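Local coordinates for protein carboxylic ester hydrolase (Aspergillus niger, PDB 7K4O) that hydrolyses ester bonds as a serine esterase of the tannase family, probably releasing gallic acid from tannins, at residues 451-459 / 488-498; 513-521 / 532-543. One frame throughout, in Å; residues are numbered along the deposited sequence.

Contact 1: residues 451-459 / 488-498; sequences LNEWYRLYT and WVENGVVPTTL
Arg456 and Tyr458 reach from one strand to the same carbonyl, that of Pro495, and the polar part of the contact is built on it. The Tyr458 hydroxyl donates to Pro495 O over 2.6 Å, lying in the carbonyl plane, while Arg456 NE comes from well above that plane in a longer, bent bond of 3.2 Å with an N-H...O angle of 135°. Pro495 is the centre of an inverse gamma turn, closed by Thr496 N to Val494 O, and Pro495 O and Thr496 O are the two acceptors. Arg456 NH2 takes Thr496 O at 2.9 Å, nearly in the guanidinium plane. The third nitrogen, NH1, turns back to Asn452 O, a bond of 2.9 Å at 157°. A bend at chi3 (73°) swings the guanidinium across to these oxygens; with five N-H groups, arginine suits a place where several backbone carbonyls converge.

Arg456 and Tyr458 belong to the edge strand 455-460 of the large mixed sheet of this alpha/beta-hydrolase fold, and the facing chain is the end of helix 481-491 and the loop that leads into strand 498-502.

Apolar packing runs alongside. Leu498 CB sits over the centre of the Tyr458 ring in a CH-pi contact, 3.5 Å from the centroid, and its CD2 reaches toward CG and CD1. Tyrosine suits the place by offering Leu498 a flat ring and Pro495 O a hydroxyl. Trp488 carries Pro495 CD over one face, and its CH2 meets Arg456 CD at 3.7 Å; the guanidinium stands almost perpendicular to the indole.

A water links the two segments: it donates to Glu453 O and accepts from Trp488 NE1 in the plane of the indole, so tryptophan supplies both a broad packing surface and an N-H. Glu453 OE1 binds a zinc ion together with Glu449.

Contact 2: residues 513-521 / 532-543; sequences QLCAWPLRP and CVYNQRSIDSWH. With NAG (2-acetamido-2-deoxy-beta-D-glucopyranose), chain D; NAG (2-acetamido-2-deoxy-beta-D-glucopyranose), chain B.
With CG anti to the backbone N (chi1 -178°), the Trp517 indole extends toward the end of helix 536-541, while Trp542, at chi1 -71°, turns its own ring to receive it. The two make an edge-to-face pair: Trp517 CH2 stands 3.4 Å from Trp542 CD1, with the planes 78° apart. His543 NE2 lies at the edge of the Trp517 ring, in its plane. Broad indoles suit this place because each packs through carbon while its NE1 finds a carboxylate, Glu432 for Trp517 and Asp267 for Trp542.

Pro518, preceded by a cis peptide bond, brings CB to within 4.0 Å of Ile539 CD1. That same methyl lies against one face of the Tyr534 ring, whose opposite face is covered by the NAG of chain B. Leu519 CD2 approaches the ring's edge, and the backbone Tyr534 N donates to O7 of the chain D NAG at 2.9 Å.

A water donates to both Pro518 O and Val533 O and accepts from Asn535 N. Asn535 N-caps the helix: its OD1 takes Ser538 N at 3.0 Å and Ser538 OG from opposite faces of the amide plane.

Arg520 NH1 reaches Leu519 O at 2.9 Å, while Asp267 and Thr459 hold its other nitrogens. The Cys515-Cys532 disulfide ties the chain leading into strand 520-524 to strand 529-533. Between these strands, the backbones of Arg520 and Val533 exchange two nearly straight hydrogen bonds, Arg520 N to Val533 O being 2.9 Å, the pairing typical of an antiparallel beta hairpin, which here runs on into an N-capped helix.

In the fold
Contact 1 closes before contact 2 opens along the chain, and their centres lie about 16 Å apart on the same side of the molecule. Strand 455-460, the last of the large mixed sheet, is the common ground: Leu457 O is close to Trp517 N, a probable hydrogen bond, and Ala516 packs on Arg456, so residues 516-517 meet the strand's edge. Segments 488-498 and 513-521 also meet directly, through Thr497 and Gln513 and through the pairing of strands 498-502 and 511-514 in a small antiparallel sheet. Both contacts thus join late parts of the chain to the border of the hydrolase sheet, and contact 2 lies beside a glycan.

Contact 1: residues 451-459 / 488-498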
# COMPACT_ATOMS: atom_id res chain seq x y z
N LEU A 451 -9.19 -11.61 -16.48
CA LEU A 451 -8.28 -10.74 -15.69
C LEU A 451 -7.42 -11.58 -14.72
O LEU A 451 -6.22 -11.29 -14.52
CB LEU A 451 -9.09 -9.71 -14.92
CG LEU A 451 -8.25 -8.68 -14.15
CD1 LEU A 451 -7.26 -7.95 -15.05
CD2 LEU A 451 -9.17 -7.66 -13.49
N ASN A 452 -8.02 -12.60 -14.12
CA ASN A 452 -7.37 -13.50 -13.13
C ASN A 452 -6.28 -14.36 -13.78
O ASN A 452 -5.50 -14.97 -13.02
CB ASN A 452 -8.41 -14.34 -12.35
CG ASN A 452 -8.95 -13.57 -11.16
OD1 ASN A 452 -8.30 -12.65 -10.66
ND2 ASN A 452 -10.17 -13.91 -10.70
N GLU A 453 -6.15 -14.35 -15.08
CA GLU A 453 -4.95 -14.99 -15.71
C GLU A 453 -3.68 -14.19 -15.36
O GLU A 453 -2.57 -14.76 -15.47
CB GLU A 453 -5.09 -15.00 -17.22
CG GLU A 453 -6.18 -15.93 -17.79
CD GLU A 453 -6.32 -15.85 -19.30
OE1 GLU A 453 -7.25 -16.46 -19.85
OE2 GLU A 453 -5.54 -15.11 -19.94
N TRP A 454 -3.76 -12.91 -15.03
CA TRP A 454 -2.53 -12.08 -14.91
C TRP A 454 -2.59 -11.04 -13.77
O TRP A 454 -1.54 -10.51 -13.41
CB TRP A 454 -2.17 -11.45 -16.26
CG TRP A 454 -3.23 -10.53 -16.78
CD1 TRP A 454 -4.33 -10.91 -17.48
CD2 TRP A 454 -3.31 -9.10 -16.61
NE1 TRP A 454 -5.08 -9.80 -17.82
CE2 TRP A 454 -4.50 -8.69 -17.26
CE3 TRP A 454 -2.51 -8.12 -16.00
CZ2 TRP A 454 -4.90 -7.35 -17.33
CZ3 TRP A 454 -2.98 -6.80 -16.01
CH2 TRP A 454 -4.12 -6.44 -16.68
N TYR A 455 -3.73 -10.72 -13.20
CA TYR A 455 -3.84 -9.72 -12.11
C TYR A 455 -4.79 -10.30 -11.06
O TYR A 455 -5.99 -10.37 -11.30
CB TYR A 455 -4.34 -8.36 -12.63
CG TYR A 455 -4.77 -7.35 -11.59
CD1 TYR A 455 -4.38 -7.44 -10.25
CD2 TYR A 455 -5.54 -6.24 -11.96
CE1 TYR A 455 -4.80 -6.50 -9.30
CE2 TYR A 455 -5.94 -5.29 -11.02
CZ TYR A 455 -5.62 -5.45 -9.68
OH TYR A 455 -6.04 -4.55 -8.76
N ARG A 456 -4.22 -10.79 -9.98
CA ARG A 456 -4.93 -11.48 -8.90
C ARG A 456 -4.86 -10.65 -7.64
O ARG A 456 -3.83 -10.06 -7.32
CB ARG A 456 -4.37 -12.91 -8.73
CG ARG A 456 -4.52 -13.74 -9.99
CD ARG A 456 -3.85 -15.12 -9.93
NE ARG A 456 -4.62 -15.97 -9.07
CZ ARG A 456 -5.74 -16.61 -9.42
NH1 ARG A 456 -6.21 -16.56 -10.65
NH2 ARG A 456 -6.35 -17.37 -8.52
N LEU A 457 -5.99 -10.64 -6.92
CA LEU A 457 -6.22 -9.81 -5.74
C LEU A 457 -6.63 -10.71 -4.57
O LEU A 457 -7.53 -11.58 -4.75
CB LEU A 457 -7.33 -8.80 -6.07
CG LEU A 457 -7.87 -8.02 -4.88
CD1 LEU A 457 -6.81 -7.12 -4.24
CD2 LEU A 457 -9.07 -7.20 -5.35
N TYR A 458 -6.05 -10.47 -3.42
CA TYR A 458 -6.25 -11.31 -2.22
C TYR A 458 -6.45 -10.41 -1.01
O TYR A 458 -5.61 -9.55 -0.74
CB TYR A 458 -5.06 -12.25 -2.00
CG TYR A 458 -4.64 -13.06 -3.19
CD1 TYR A 458 -3.77 -12.52 -4.12
CD2 TYR A 458 -5.04 -14.38 -3.37
CE1 TYR A 458 -3.33 -13.23 -5.21
CE2 TYR A 458 -4.60 -15.10 -4.47
CZ TYR A 458 -3.73 -14.54 -5.39
OH TYR A 458 -3.27 -15.21 -6.51
N THR A 459 -7.52 -10.61 -0.23
CA THR A 459 -7.61 -9.94 1.08
C THR A 459 -6.97 -10.80 2.16
O THR A 459 -6.88 -12.06 1.99
CB THR A 459 -9.04 -9.49 1.42
OG1 THR A 459 -9.85 -10.59 1.82
CG2 THR A 459 -9.70 -8.74 0.27
N TRP A 488 5.53 -17.94 -10.40
CA TRP A 488 4.52 -17.61 -11.42
C TRP A 488 5.23 -17.19 -12.70
O TRP A 488 5.00 -17.77 -13.79
CB TRP A 488 3.58 -16.55 -10.89
CG TRP A 488 2.36 -16.34 -11.71
CD1 TRP A 488 1.86 -17.11 -12.72
CD2 TRP A 488 1.38 -15.30 -11.48
NE1 TRP A 488 0.66 -16.62 -13.15
CE2 TRP A 488 0.33 -15.52 -12.39
CE3 TRP A 488 1.29 -14.24 -10.59
CZ2 TRP A 488 -0.81 -14.71 -12.44
CZ3 TRP A 488 0.17 -13.43 -10.63
CH2 TRP A 488 -0.85 -13.66 -11.56
N VAL A 489 6.05 -16.16 -12.62
CA VAL A 489 6.67 -15.54 -13.81
C VAL A 489 7.69 -16.49 -14.46
O VAL A 489 7.67 -16.62 -15.70
CB VAL A 489 7.32 -14.20 -13.41
CG1 VAL A 489 8.20 -13.70 -14.54
CG2 VAL A 489 6.27 -13.17 -13.04
N GLU A 490 8.56 -17.11 -13.67
CA GLU A 490 9.70 -17.85 -14.21
C GLU A 490 9.36 -19.33 -14.41
O GLU A 490 9.99 -19.94 -15.30
CB GLU A 490 10.94 -17.72 -13.35
CG GLU A 490 11.34 -16.26 -13.14
CD GLU A 490 12.64 -16.05 -12.39
OE1 GLU A 490 13.51 -16.95 -12.36
OE2 GLU A 490 12.78 -14.97 -11.81
N ASN A 491 8.48 -19.89 -13.62
CA ASN A 491 8.29 -21.37 -13.60
C ASN A 491 6.88 -21.79 -14.04
O ASN A 491 6.62 -23.01 -14.03
CB ASN A 491 8.62 -21.94 -12.23
CG ASN A 491 10.01 -21.56 -11.77
OD1 ASN A 491 10.91 -21.41 -12.58
ND2 ASN A 491 10.20 -21.38 -10.48
N GLY A 492 5.98 -20.87 -14.37
CA GLY A 492 4.61 -21.23 -14.79
C GLY A 492 3.71 -21.63 -13.62
O GLY A 492 2.61 -22.16 -13.88
N VAL A 493 4.09 -21.39 -12.36
CA VAL A 493 3.23 -21.85 -11.23
C VAL A 493 2.17 -20.78 -10.91
O VAL A 493 2.50 -19.74 -10.29
CB VAL A 493 4.06 -22.21 -10.00
CG1 VAL A 493 3.19 -22.62 -8.84
CG2 VAL A 493 5.10 -23.27 -10.33
N VAL A 494 0.92 -21.02 -11.25
CA VAL A 494 -0.17 -20.04 -11.05
C VAL A 494 -0.58 -20.04 -9.59
O VAL A 494 -0.88 -21.10 -9.00
CB VAL A 494 -1.37 -20.32 -11.95
CG1 VAL A 494 -2.52 -19.38 -11.62
CG2 VAL A 494 -0.95 -20.23 -13.40
N PRO A 495 -0.62 -18.86 -8.93
CA PRO A 495 -1.01 -18.79 -7.52
C PRO A 495 -2.51 -18.84 -7.28
O PRO A 495 -3.14 -17.81 -6.92
CB PRO A 495 -0.45 -17.45 -7.07
CG PRO A 495 -0.45 -16.61 -8.28
CD PRO A 495 -0.19 -17.54 -9.44
N THR A 496 -3.10 -20.02 -7.47
CA THR A 496 -4.55 -20.18 -7.27
C THR A 496 -4.98 -19.54 -5.95
O THR A 496 -5.94 -18.70 -5.94
CB THR A 496 -4.88 -21.67 -7.33
OG1 THR A 496 -4.33 -22.16 -8.56
CG2 THR A 496 -6.36 -21.92 -7.32
N THR A 497 -4.38 -19.94 -4.85
CA THR A 497 -4.46 -19.22 -3.57
C THR A 497 -3.11 -18.56 -3.33
O THR A 497 -2.08 -19.04 -3.87
CB THR A 497 -4.86 -20.15 -2.42
OG1 THR A 497 -3.90 -21.22 -2.38
CG2 THR A 497 -6.27 -20.65 -2.59
N LEU A 498 -3.06 -17.51 -2.53
CA LEU A 498 -1.78 -16.88 -2.18
C LEU A 498 -1.25 -17.47 -0.87
O LEU A 498 -2.00 -17.55 0.12
CB LEU A 498 -1.94 -15.36 -2.06
CG LEU A 498 -0.65 -14.59 -1.78
CD1 LEU A 498 0.33 -14.82 -2.92
CD2 LEU A 498 -0.96 -13.09 -1.64
O HOH W 1 -1.64 -17.24 -14.95

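Contact 2: residues 513-521 / 532-543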
# COMPACT_ATOMS: atom_id res chain seq x y z
N GLN A 513 -3.67 -20.42 3.32
CA GLN A 513 -3.87 -20.00 1.94
C GLN A 513 -4.88 -18.85 1.91
O GLN A 513 -5.86 -18.89 2.66
CB GLN A 513 -4.28 -21.18 1.10
CG GLN A 513 -3.21 -22.29 1.01
CD GLN A 513 -1.91 -21.75 0.45
OE1 GLN A 513 -1.92 -21.11 -0.59
NE2 GLN A 513 -0.79 -22.06 1.09
N LEU A 514 -4.70 -17.92 0.96
CA LEU A 514 -5.67 -16.79 0.75
C LEU A 514 -6.39 -16.95 -0.56
O LEU A 514 -5.77 -17.20 -1.62
CB LEU A 514 -4.91 -15.46 0.83
CG LEU A 514 -3.99 -15.21 1.99
CD1 LEU A 514 -3.27 -13.86 1.82
CD2 LEU A 514 -4.74 -15.21 3.31
N CYS A 515 -7.73 -16.89 -0.52
CA CYS A 515 -8.62 -16.96 -1.69
C CYS A 515 -8.40 -15.74 -2.60
O CYS A 515 -8.17 -14.62 -2.08
CB CYS A 515 -10.09 -16.99 -1.28
SG CYS A 515 -10.48 -18.49 -0.32
N ALA A 516 -8.43 -15.97 -3.90
CA ALA A 516 -8.34 -14.95 -4.96
C ALA A 516 -9.73 -14.41 -5.21
O ALA A 516 -10.66 -15.18 -5.49
CB ALA A 516 -7.79 -15.53 -6.23
N TRP A 517 -9.84 -13.09 -5.13
CA TRP A 517 -11.05 -12.35 -5.54
C TRP A 517 -11.49 -12.87 -6.89
O TRP A 517 -10.68 -13.08 -7.78
CB TRP A 517 -10.74 -10.84 -5.60
CG TRP A 517 -11.93 -10.01 -5.95
CD1 TRP A 517 -12.27 -9.52 -7.17
CD2 TRP A 517 -13.02 -9.68 -5.07
NE1 TRP A 517 -13.49 -8.90 -7.10
CE2 TRP A 517 -13.98 -9.00 -5.84
CE3 TRP A 517 -13.31 -9.97 -3.73
CZ2 TRP A 517 -15.20 -8.58 -5.30
CZ3 TRP A 517 -14.49 -9.51 -3.18
CH2 TRP A 517 -15.43 -8.86 -3.98
N PRO A 518 -12.80 -13.05 -7.17
CA PRO A 518 -13.93 -12.73 -6.29
C PRO A 518 -14.44 -13.85 -5.38
O PRO A 518 -15.51 -13.68 -4.77
CB PRO A 518 -15.02 -12.41 -7.31
CG PRO A 518 -14.75 -13.37 -8.44
CD PRO A 518 -13.24 -13.45 -8.50
N LEU A 519 -13.65 -14.91 -5.23
CA LEU A 519 -13.98 -15.97 -4.26
C LEU A 519 -13.70 -15.43 -2.86
O LEU A 519 -12.84 -14.54 -2.65
CB LEU A 519 -13.14 -17.22 -4.57
CG LEU A 519 -13.34 -17.80 -5.98
CD1 LEU A 519 -12.37 -18.95 -6.21
CD2 LEU A 519 -14.78 -18.26 -6.18
N ARG A 520 -14.42 -15.97 -1.87
CA ARG A 520 -14.20 -15.64 -0.44
C ARG A 520 -13.93 -16.91 0.35
O ARG A 520 -14.40 -17.99 -0.06
CB ARG A 520 -15.44 -14.98 0.20
CG ARG A 520 -16.08 -13.82 -0.52
CD ARG A 520 -15.13 -12.70 -0.87
NE ARG A 520 -14.42 -12.14 0.24
CZ ARG A 520 -13.08 -11.96 0.27
NH1 ARG A 520 -12.32 -12.36 -0.76
NH2 ARG A 520 -12.52 -11.41 1.30
N PRO A 521 -13.23 -16.83 1.50
CA PRO A 521 -12.91 -18.02 2.29
C PRO A 521 -14.11 -18.50 3.10
O PRO A 521 -14.84 -17.70 3.65
CB PRO A 521 -11.79 -17.58 3.22
CG PRO A 521 -12.00 -16.08 3.35
CD PRO A 521 -12.50 -15.66 2.00
N CYS A 532 -12.69 -21.89 -1.08
CA CYS A 532 -12.83 -20.56 -1.71
C CYS A 532 -14.14 -20.59 -2.48
O CYS A 532 -14.24 -21.35 -3.44
CB CYS A 532 -11.62 -20.25 -2.59
SG CYS A 532 -10.09 -20.15 -1.63
N VAL A 533 -15.12 -19.82 -2.03
CA VAL A 533 -16.51 -19.96 -2.52
C VAL A 533 -16.98 -18.70 -3.22
O VAL A 533 -16.55 -17.60 -2.89
CB VAL A 533 -17.48 -20.33 -1.38
CG1 VAL A 533 -17.00 -21.59 -0.67
CG2 VAL A 533 -17.68 -19.19 -0.42
N TYR A 534 -17.88 -18.90 -4.15
CA TYR A 534 -18.57 -17.83 -4.89
C TYR A 534 -19.87 -17.49 -4.15
O TYR A 534 -20.75 -18.34 -4.10
CB TYR A 534 -18.86 -18.24 -6.32
CG TYR A 534 -19.30 -17.06 -7.13
CD1 TYR A 534 -20.64 -16.70 -7.19
CD2 TYR A 534 -18.40 -16.28 -7.84
CE1 TYR A 534 -21.07 -15.59 -7.90
CE2 TYR A 534 -18.81 -15.17 -8.56
CZ TYR A 534 -20.14 -14.80 -8.57
OH TYR A 534 -20.58 -13.74 -9.30
N ASN A 535 -20.00 -16.27 -3.66
CA ASN A 535 -21.19 -15.84 -2.88
C ASN A 535 -21.60 -14.45 -3.35
O ASN A 535 -20.91 -13.48 -3.01
CB ASN A 535 -20.89 -15.87 -1.40
CG ASN A 535 -22.11 -15.59 -0.56
OD1 ASN A 535 -22.31 -14.47 -0.16
ND2 ASN A 535 -22.94 -16.60 -0.31
N GLN A 536 -22.60 -14.38 -4.20
CA GLN A 536 -23.01 -13.12 -4.87
C GLN A 536 -23.32 -12.04 -3.83
O GLN A 536 -22.96 -10.88 -4.06
CB GLN A 536 -24.19 -13.35 -5.79
CG GLN A 536 -24.44 -12.17 -6.71
CD GLN A 536 -23.28 -12.01 -7.67
OE1 GLN A 536 -22.98 -12.90 -8.46
NE2 GLN A 536 -22.62 -10.86 -7.59
N ARG A 537 -24.02 -12.37 -2.77
CA ARG A 537 -24.40 -11.38 -1.75
C ARG A 537 -23.13 -10.74 -1.16
O ARG A 537 -23.09 -9.50 -0.96
CB ARG A 537 -25.25 -12.09 -0.68
CG ARG A 537 -25.93 -11.16 0.31
CD ARG A 537 -26.92 -11.97 1.17
NE ARG A 537 -26.23 -12.72 2.20
CZ ARG A 537 -26.08 -12.33 3.48
NH1 ARG A 537 -25.37 -13.07 4.30
NH2 ARG A 537 -26.64 -11.23 3.96
N SER A 538 -22.12 -11.54 -0.85
CA SER A 538 -20.84 -11.02 -0.32
C SER A 538 -20.16 -10.16 -1.40
O SER A 538 -19.68 -9.09 -1.04
CB SER A 538 -19.95 -12.16 0.12
OG SER A 538 -20.48 -12.79 1.28
N ILE A 539 -20.09 -10.66 -2.64
CA ILE A 539 -19.38 -9.92 -3.71
C ILE A 539 -20.04 -8.55 -3.83
O ILE A 539 -19.33 -7.55 -3.92
CB ILE A 539 -19.41 -10.71 -5.02
CG1 ILE A 539 -18.52 -11.95 -4.88
CG2 ILE A 539 -19.05 -9.85 -6.21
CD1 ILE A 539 -18.78 -12.97 -5.93
N ASP A 540 -21.38 -8.51 -3.80
CA ASP A 540 -22.12 -7.24 -4.00
C ASP A 540 -21.80 -6.27 -2.87
O ASP A 540 -21.84 -5.05 -3.12
CB ASP A 540 -23.62 -7.46 -4.09
CG ASP A 540 -24.09 -8.18 -5.34
OD1 ASP A 540 -23.30 -8.40 -6.29
OD2 ASP A 540 -25.28 -8.62 -5.32
N SER A 541 -21.50 -6.74 -1.66
CA SER A 541 -21.23 -5.87 -0.49
C SER A 541 -19.93 -5.07 -0.69
O SER A 541 -19.75 -4.09 0.00
CB SER A 541 -21.17 -6.58 0.80
OG SER A 541 -19.99 -7.38 0.95
N TRP A 542 -19.06 -5.52 -1.61
CA TRP A 542 -17.75 -4.87 -1.85
C TRP A 542 -17.86 -3.85 -2.98
O TRP A 542 -16.80 -3.28 -3.35
CB TRP A 542 -16.68 -5.91 -2.24
CG TRP A 542 -16.22 -6.81 -1.15
CD1 TRP A 542 -16.65 -8.08 -0.90
CD2 TRP A 542 -15.16 -6.55 -0.21
NE1 TRP A 542 -15.98 -8.59 0.17
CE2 TRP A 542 -15.04 -7.69 0.60
CE3 TRP A 542 -14.37 -5.44 0.06
CZ2 TRP A 542 -14.13 -7.75 1.65
CZ3 TRP A 542 -13.46 -5.50 1.09
CH2 TRP A 542 -13.34 -6.65 1.88
N HIS A 543 -19.03 -3.72 -3.60
CA HIS A 543 -19.20 -2.88 -4.80
C HIS A 543 -20.02 -1.66 -4.40
O HIS A 543 -21.09 -1.84 -3.79
CB HIS A 543 -19.88 -3.62 -5.91
CG HIS A 543 -19.05 -4.73 -6.49
ND1 HIS A 543 -19.62 -5.73 -7.26
CD2 HIS A 543 -17.72 -4.98 -6.45
CE1 HIS A 543 -18.66 -6.56 -7.67
NE2 HIS A 543 -17.48 -6.13 -7.17
C1 NAG D . -20.69 -21.87 -8.51
C2 NAG D . -20.25 -22.45 -7.20
C3 NAG D . -20.80 -23.87 -7.03
C4 NAG D . -22.28 -23.91 -7.34
C5 NAG D . -22.55 -23.31 -8.71
C6 NAG D . -24.03 -23.34 -9.07
C7 NAG D . -18.15 -22.04 -6.05
C8 NAG D . -16.66 -22.13 -6.13
N2 NAG D . -18.81 -22.53 -7.11
O3 NAG D . -20.58 -24.30 -5.68
O4 NAG D . -22.69 -25.27 -7.32
O5 NAG D . -22.11 -21.95 -8.64
O6 NAG D . -24.69 -22.42 -8.17
O7 NAG D . -18.70 -21.50 -5.09
C1 NAG B . -19.83 -17.74 -11.65
C2 NAG B . -21.17 -18.42 -11.59
C3 NAG B . -21.32 -19.06 -10.23
C4 NAG B . -20.23 -20.06 -10.05
C5 NAG B . -18.87 -19.33 -10.15
C6 NAG B . -17.70 -20.27 -10.00
C7 NAG B . -22.99 -17.49 -12.87
C8 NAG B . -23.97 -16.40 -13.10
N2 NAG B . -22.17 -17.42 -11.84
O3 NAG B . -22.61 -19.66 -10.12
O4 NAG B . -20.30 -20.46 -8.70
O5 NAG B . -18.80 -18.68 -11.40
O6 NAG B . -16.50 -19.54 -9.73
O7 NAG B . -22.95 -18.44 -13.60
O HOH W 2 -17.48 -15.02 -3.39